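Local coordinates for protein putative phospholipase A2 (Oryza sativa, PDB 2WG9) that probably hydrolyses the 2-acyl ester of membrane phospholipids in a calcium-dependent reaction, releasing a lysophospholipid and a free fatty acid, at residues Cys28-Ala31 / Pro32-Arg35; Asn98-Val102 / Gly103-Ser107. All blocks are in the same frame, centred on the assembly; numbering follows the deposited sequence.

Contact 1: residues Cys28-Ala31 / Pro32-Arg35. With OCA (octanoic acid (caprylic acid)), chain D.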
ATOM      1  N   CYS A  28      -2.548 -12.171  -4.987  1.00 18.01           N
ATOM      2  CA  CYS A  28      -2.353 -11.965  -3.550  1.00 18.86           C
ATOM      3  C   CYS A  28      -0.907 -12.078  -3.071  1.00 19.23           C
ATOM      4  O   CYS A  28      -0.517 -11.406  -2.115  1.00 19.39           O
ATOM      5  CB  CYS A  28      -3.232 -12.943  -2.767  1.00 18.76           C
ATOM      6  SG  CYS A  28      -4.997 -12.805  -3.170  1.00 19.93           S
ATOM      7  N   THR A  29      -0.118 -12.924  -3.733  1.00 19.66           N
ATOM      8  CA  THR A  29       1.253 -13.196  -3.304  1.00 20.09           C
ATOM      9  C   THR A  29       2.316 -12.808  -4.337  1.00 20.00           C
ATOM     10  O   THR A  29       3.506 -13.053  -4.121  1.00 20.45           O
ATOM     11  CB  THR A  29       1.446 -14.690  -2.939  1.00 20.24           C
ATOM     12  OG1 THR A  29       1.191 -15.501  -4.092  1.00 21.14           O
ATOM     13  CG2 THR A  29       0.513 -15.094  -1.826  1.00 20.92           C
ATOM     14  N   ILE A  30       1.894 -12.213  -5.452  1.00 19.78           N
ATOM     15  CA  ILE A  30       2.825 -11.749  -6.491  1.00 19.34           C
ATOM     16  C   ILE A  30       2.985 -10.230  -6.415  1.00 18.98           C
ATOM     17  O   ILE A  30       2.131  -9.477  -6.890  1.00 18.30           O
ATOM     18  CB  ILE A  30       2.386 -12.199  -7.911  1.00 19.77           C
ATOM     19  CG1 ILE A  30       2.323 -13.733  -7.986  1.00 20.47           C
ATOM     20  CG2 ILE A  30       3.329 -11.628  -8.978  1.00 19.48           C
ATOM     21  CD1 ILE A  30       1.530 -14.283  -9.170  1.00 22.72           C
ATOM     22  N   ALA A  31       4.095  -9.802  -5.814  1.00 18.52           N
ATOM     23  CA  ALA A  31       4.338  -8.400  -5.454  1.00 18.39           C
ATOM     24  C   ALA A  31       4.123  -7.377  -6.582  1.00 18.06           C
ATOM     25  O   ALA A  31       3.422  -6.380  -6.369  1.00 18.40           O
ATOM     26  CB  ALA A  31       5.734  -8.239  -4.818  1.00 18.53           C
ATOM     27  N   PRO A  32       4.710  -7.610  -7.781  1.00 17.61           N
ATOM     28  CA  PRO A  32       4.522  -6.617  -8.851  1.00 17.11           C
ATOM     29  C   PRO A  32       3.094  -6.519  -9.398  1.00 16.27           C
ATOM     30  O   PRO A  32       2.753  -5.513 -10.012  1.00 16.62           O
ATOM     31  CB  PRO A  32       5.475  -7.097  -9.961  1.00 17.37           C
ATOM     32  CG  PRO A  32       6.388  -8.095  -9.308  1.00 17.65           C
ATOM     33  CD  PRO A  32       5.569  -8.725  -8.229  1.00 17.61           C
ATOM     34  N   LEU A  33       2.271  -7.547  -9.177  1.00 15.28           N
ATOM     35  CA  LEU A  33       0.917  -7.595  -9.733  1.00 14.22           C
ATOM     36  C   LEU A  33      -0.198  -7.505  -8.677  1.00 13.87           C
ATOM     37  O   LEU A  33      -1.376  -7.374  -9.019  1.00 13.31           O
ATOM     38  CB  LEU A  33       0.729  -8.868 -10.578  1.00 14.15           C
ATOM     39  CG  LEU A  33       1.572  -9.041 -11.844  1.00 13.76           C
ATOM     40  CD1 LEU A  33       1.206 -10.342 -12.536  1.00 13.83           C
ATOM     41  CD2 LEU A  33       1.432  -7.850 -12.807  1.00 12.91           C
ATOM     42  N   LEU A  34       0.185  -7.579  -7.408  1.00 13.77           N
ATOM     43  CA  LEU A  34      -0.755  -7.533  -6.287  0.50 13.87           C
ATOM     44  C   LEU A  34      -1.748  -6.373  -6.430  1.00 13.72           C
ATOM     45  O   LEU A  34      -1.344  -5.237  -6.688  1.00 13.90           O
ATOM     46  CB  LEU A  34       0.033  -7.406  -4.975  0.50 14.00           C
ATOM     47  CG  LEU A  34      -0.608  -7.709  -3.617  0.50 14.41           C
ATOM     48  CD1 LEU A  34       0.454  -8.226  -2.655  0.50 14.66           C
ATOM     49  CD2 LEU A  34      -1.304  -6.492  -3.032  0.50 13.91           C
ATOM     50  N   ARG A  35      -3.037  -6.675  -6.272  1.00 13.27           N
ATOM     51  CA  ARG A  35      -4.074  -5.655  -6.137  1.00 13.08           C
ATOM     52  C   ARG A  35      -5.041  -6.090  -5.048  1.00 12.63           C
ATOM     53  O   ARG A  35      -5.744  -7.091  -5.192  1.00 12.64           O
ATOM     54  CB  ARG A  35      -4.813  -5.400  -7.454  1.00 13.02           C
ATOM     55  CG  ARG A  35      -3.975  -4.665  -8.462  1.00 13.15           C
ATOM     56  CD  ARG A  35      -4.758  -4.302  -9.684  1.00 13.37           C
ATOM     57  NE  ARG A  35      -3.941  -3.510 -10.593  1.00 14.18           N
ATOM     58  CZ  ARG A  35      -4.277  -3.221 -11.847  1.00 13.98           C
ATOM     59  NH1 ARG A  35      -5.423  -3.659 -12.355  1.00 12.49           N
ATOM     60  NH2 ARG A  35      -3.456  -2.492 -12.593  1.00 12.89           N
TER
HETATM   61  C1  OCA D 301       0.552   0.673  -1.356  1.00 20.47           C
HETATM   62  C2  OCA D 301       1.360  -0.488  -0.770  1.00 21.46           C
HETATM   63  C3  OCA D 301       2.837  -0.394  -1.146  1.00 22.54           C
HETATM   64  C4  OCA D 301       3.098  -0.759  -2.610  1.00 24.03           C
HETATM   65  C5  OCA D 301       2.752  -2.223  -2.928  1.00 25.04           C
HETATM   66  C6  OCA D 301       3.931  -3.152  -2.644  1.00 25.49           C
HETATM   67  C7  OCA D 301       3.908  -4.368  -3.572  1.00 25.35           C
HETATM   68  C8  OCA D 301       3.548  -5.638  -2.793  1.00 25.15           C
HETATM   69  O1  OCA D 301       0.002   0.489  -2.460  1.00 18.10           O
HETATM   70  O2  OCA D 301       0.496   1.717  -0.678  1.00 21.80           O
HETATM   71  O   HOH W   1       1.326  -4.478  -6.909  1.00 11.89           O
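The loop between strands 24-26 and 35-37, which reaches to the far end of the fatty-acid pocket of this secreted phospholipase A2, makes a type I beta turn over I30-L33 with P32 at its third position. I30 O accepts from L33 N at 3.0 Å, the donor standing above the carbonyl plane, and takes a second, weak bond from L34 N at 2.8 Å, whose N-H points well off the line (124°). P32 suits the bend because its ring fixes phi near the value a turn needs, and it has no N-H to leave without an acceptor. In I30, chi1 of -60° sets CG1 beside the backbone N and leaves CG2 anti to it, where that methyl meets CD of P32 at 3.7 Å, the two side chains crossing almost at right angles; it also runs alongside CB of L33. This apolar patch faces the exposed side of the turn. A31 and L34 serve the inner side. The small methyl of A31 fits tightly against the proline, and its carbonyl oxygen lies 3.5 Å from C7 of the octanoic acid, so that part of the pocket wall is backbone. L34 turns CG away from its own N (chi1 -163°); in the conformer described here, one of two, CD1 rests 3.4 Å from C28 O and probably approaches the terminal C8 of the ligand. Helix 102-125 lies against this inner side through T105, V108 and V112. A water sits between two carbonyls of the turn, 2.9 Å from A31 O and 2.8 Å from L34 O.

Contact 2: residues Asn98-Val102 / Gly103-Ser107; sequences NKCNV and GQTAS
N101 is the N-cap of helix 102-125, the long C-terminal helix, and its side chain and backbone receive N-H groups of its first turn. With CG anti to the backbone N (chi1 -177°), the amide swings toward the first turn, where OD1 accepts from Q104 N at 3.0 Å in the carbonyl plane, on a lone pair. Asparagine suits an N-cap because its short side chain can fold back to offer OD1 to this N-H. The helical ladder then begins with T105 N to N101 O at 2.9 Å and A106 N to V102 O, also 2.9 Å. The tight side is where T105 faces the loop. Its OG1 gives a second bond to N101 O, 3.2 Å and from above the carbonyl plane, so one oxygen is gripped twice by one residue, while the same hydroxyl lies against CB of C100 at 3.4 Å. Threonine suits this buried place beside Y36, L56 and L34, its hydroxyl serving N101 O while its methyl lies among apolar neighbours such as L34. A valine in its place would probably leave N101 O with the backbone bond alone from this residue and set an apolar methyl against the N101 carbonyl. The loose side faces solvent, where Q104 stretches back over N101 with the two amide planes nearly perpendicular (86°). Here CB of N101 merely lies beside OE1 of Q104. Further back, N98 OD1 accepts from C100 N, an Asx turn just ahead of the cap. On the solvent side one water accepts from N101 N at 2.8 Å and donates to Q104 OE1 at 2.6 Å.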
ATOM      1  N   ASN A  98     -13.024 -11.160  -0.142  1.00 18.62           N
ATOM      2  CA  ASN A  98     -11.560 -11.087  -0.151  1.00 18.76           C
ATOM      3  C   ASN A  98     -10.960 -12.472  -0.396  1.00 19.23           C
ATOM      4  O   ASN A  98     -10.996 -13.336   0.479  1.00 18.89           O
ATOM      5  CB  ASN A  98     -11.041 -10.511   1.172  1.00 18.45           C
ATOM      6  CG  ASN A  98      -9.556 -10.196   1.141  1.00 17.82           C
ATOM      7  OD1 ASN A  98      -8.877 -10.384   0.130  1.00 17.97           O
ATOM      8  ND2 ASN A  98      -9.044  -9.701   2.259  1.00 17.23           N
ATOM      9  N   LYS A  99     -10.419 -12.671  -1.595  1.00 19.93           N
ATOM     10  CA  LYS A  99      -9.808 -13.952  -1.966  1.00 20.38           C
ATOM     11  C   LYS A  99      -8.386 -14.087  -1.421  1.00 20.50           C
ATOM     12  O   LYS A  99      -7.772 -15.157  -1.512  1.00 20.62           O
ATOM     13  CB  LYS A  99      -9.803 -14.113  -3.491  1.00 20.56           C
ATOM     14  CG  LYS A  99     -11.166 -13.944  -4.163  1.00 21.01           C
ATOM     15  CD  LYS A  99     -12.034 -15.184  -4.001  1.00 22.58           C
ATOM     16  CE  LYS A  99     -13.265 -15.105  -4.889  1.00 22.74           C
ATOM     17  NZ  LYS A  99     -14.198 -14.013  -4.477  1.00 24.12           N
ATOM     18  N   CYS A 100      -7.858 -12.993  -0.876  1.00 20.51           N
ATOM     19  CA  CYS A 100      -6.522 -12.983  -0.304  1.00 20.53           C
ATOM     20  C   CYS A 100      -6.570 -13.321   1.179  1.00 20.93           C
ATOM     21  O   CYS A 100      -7.618 -13.222   1.821  1.00 21.14           O
ATOM     22  CB  CYS A 100      -5.848 -11.617  -0.500  1.00 20.12           C
ATOM     23  SG  CYS A 100      -5.556 -11.105  -2.220  1.00 20.15           S
ATOM     24  N   ASN A 101      -5.425 -13.731   1.708  1.00 21.13           N
ATOM     25  CA  ASN A 101      -5.232 -13.870   3.140  1.00 21.34           C
ATOM     26  C   ASN A 101      -4.587 -12.598   3.675  1.00 20.86           C
ATOM     27  O   ASN A 101      -3.527 -12.187   3.187  1.00 21.03           O
ATOM     28  CB  ASN A 101      -4.349 -15.091   3.412  1.00 21.95           C
ATOM     29  CG  ASN A 101      -4.154 -15.352   4.881  1.00 23.47           C
ATOM     30  OD1 ASN A 101      -3.267 -14.777   5.518  1.00 25.29           O
ATOM     31  ND2 ASN A 101      -4.983 -16.236   5.434  1.00 25.85           N
ATOM     32  N   VAL A 102      -5.218 -11.974   4.673  1.00 20.30           N
ATOM     33  CA  VAL A 102      -4.759 -10.684   5.192  1.00 19.72           C
ATOM     34  C   VAL A 102      -3.289 -10.720   5.630  1.00 19.53           C
ATOM     35  O   VAL A 102      -2.471  -9.945   5.130  1.00 18.77           O
ATOM     36  CB  VAL A 102      -5.655 -10.153   6.345  1.00 19.86           C
ATOM     37  CG1 VAL A 102      -5.134  -8.818   6.857  1.00 19.93           C
ATOM     38  CG2 VAL A 102      -7.094 -10.013   5.877  1.00 19.82           C
ATOM     39  N   GLY A 103      -2.966 -11.634   6.545  1.00 19.11           N
ATOM     40  CA  GLY A 103      -1.615 -11.746   7.094  1.00 18.73           C
ATOM     41  C   GLY A 103      -0.577 -12.067   6.039  1.00 18.18           C
ATOM     42  O   GLY A 103       0.506 -11.497   6.037  1.00 18.10           O
ATOM     43  N   GLN A 104      -0.919 -12.988   5.144  1.00 18.35           N
ATOM     44  CA  GLN A 104      -0.055 -13.356   4.026  1.00 18.45           C
ATOM     45  C   GLN A 104       0.246 -12.171   3.099  1.00 17.60           C
ATOM     46  O   GLN A 104       1.406 -11.906   2.790  1.00 17.21           O
ATOM     47  CB  GLN A 104      -0.683 -14.498   3.235  1.00 18.97           C
ATOM     48  CG  GLN A 104       0.230 -15.111   2.186  1.00 21.72           C
ATOM     49  CD  GLN A 104      -0.463 -16.166   1.334  1.00 25.51           C
ATOM     50  OE1 GLN A 104      -1.670 -16.089   1.065  1.00 26.90           O
ATOM     51  NE2 GLN A 104       0.307 -17.156   0.890  1.00 27.59           N
ATOM     52  N   THR A 105      -0.800 -11.469   2.658  1.00 16.82           N
ATOM     53  CA  THR A 105      -0.640 -10.316   1.763  1.00 16.05           C
ATOM     54  C   THR A 105       0.164  -9.211   2.442  1.00 15.42           C
ATOM     55  O   THR A 105       1.030  -8.599   1.819  1.00 15.24           O
ATOM     56  CB  THR A 105      -2.011  -9.778   1.266  1.00 16.36           C
ATOM     57  OG1 THR A 105      -2.652 -10.784   0.471  1.00 16.86           O
ATOM     58  CG2 THR A 105      -1.840  -8.515   0.410  1.00 15.55           C
ATOM     59  N   ALA A 106      -0.106  -8.973   3.725  1.00 14.82           N
ATOM     60  CA  ALA A 106       0.628  -7.958   4.470  1.00 14.42           C
ATOM     61  C   ALA A 106       2.123  -8.279   4.523  1.00 14.41           C
ATOM     62  O   ALA A 106       2.958  -7.373   4.436  1.00 13.94           O
ATOM     63  CB  ALA A 106       0.067  -7.808   5.874  1.00 14.69           C
ATOM     64  N   SER A 107       2.452  -9.569   4.655  1.00 14.44           N
ATOM     65  CA  SER A 107       3.847  -9.995   4.714  0.50 14.45           C
ATOM     66  C   SER A 107       4.556  -9.775   3.375  1.00 14.23           C
ATOM     67  O   SER A 107       5.736  -9.406   3.342  1.00 13.97           O
ATOM     68  CB  SER A 107       3.956 -11.456   5.154  0.50 14.57           C
ATOM     69  OG  SER A 107       5.314 -11.855   5.203  0.50 14.84           O
TER
HETATM   70  O   HOH W   2      -2.983 -13.977   0.374  1.00 21.95           O

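Overall arrangement
Following the chain from the N terminus, strand 24-26 runs into contact 1, which turns the loop back so that strand 35-37 can pair antiparallel with it. The chain then passes the calcium-binding loop and helices 55-68 and 77-88 before contact 2 starts helix 102-125. The two contacts lie in series, neither nesting nor crossing, yet their centres are about 10 Å apart. The C28-C100 disulfide joins them covalently, tying the loop after strand 24-26 to the approach of the C-terminal helix. Beside it, T29 packs on Q104 and L34 on T105, so the loop of the two-stranded sheet, which lines the end of the pocket, is joined to the start of the helix.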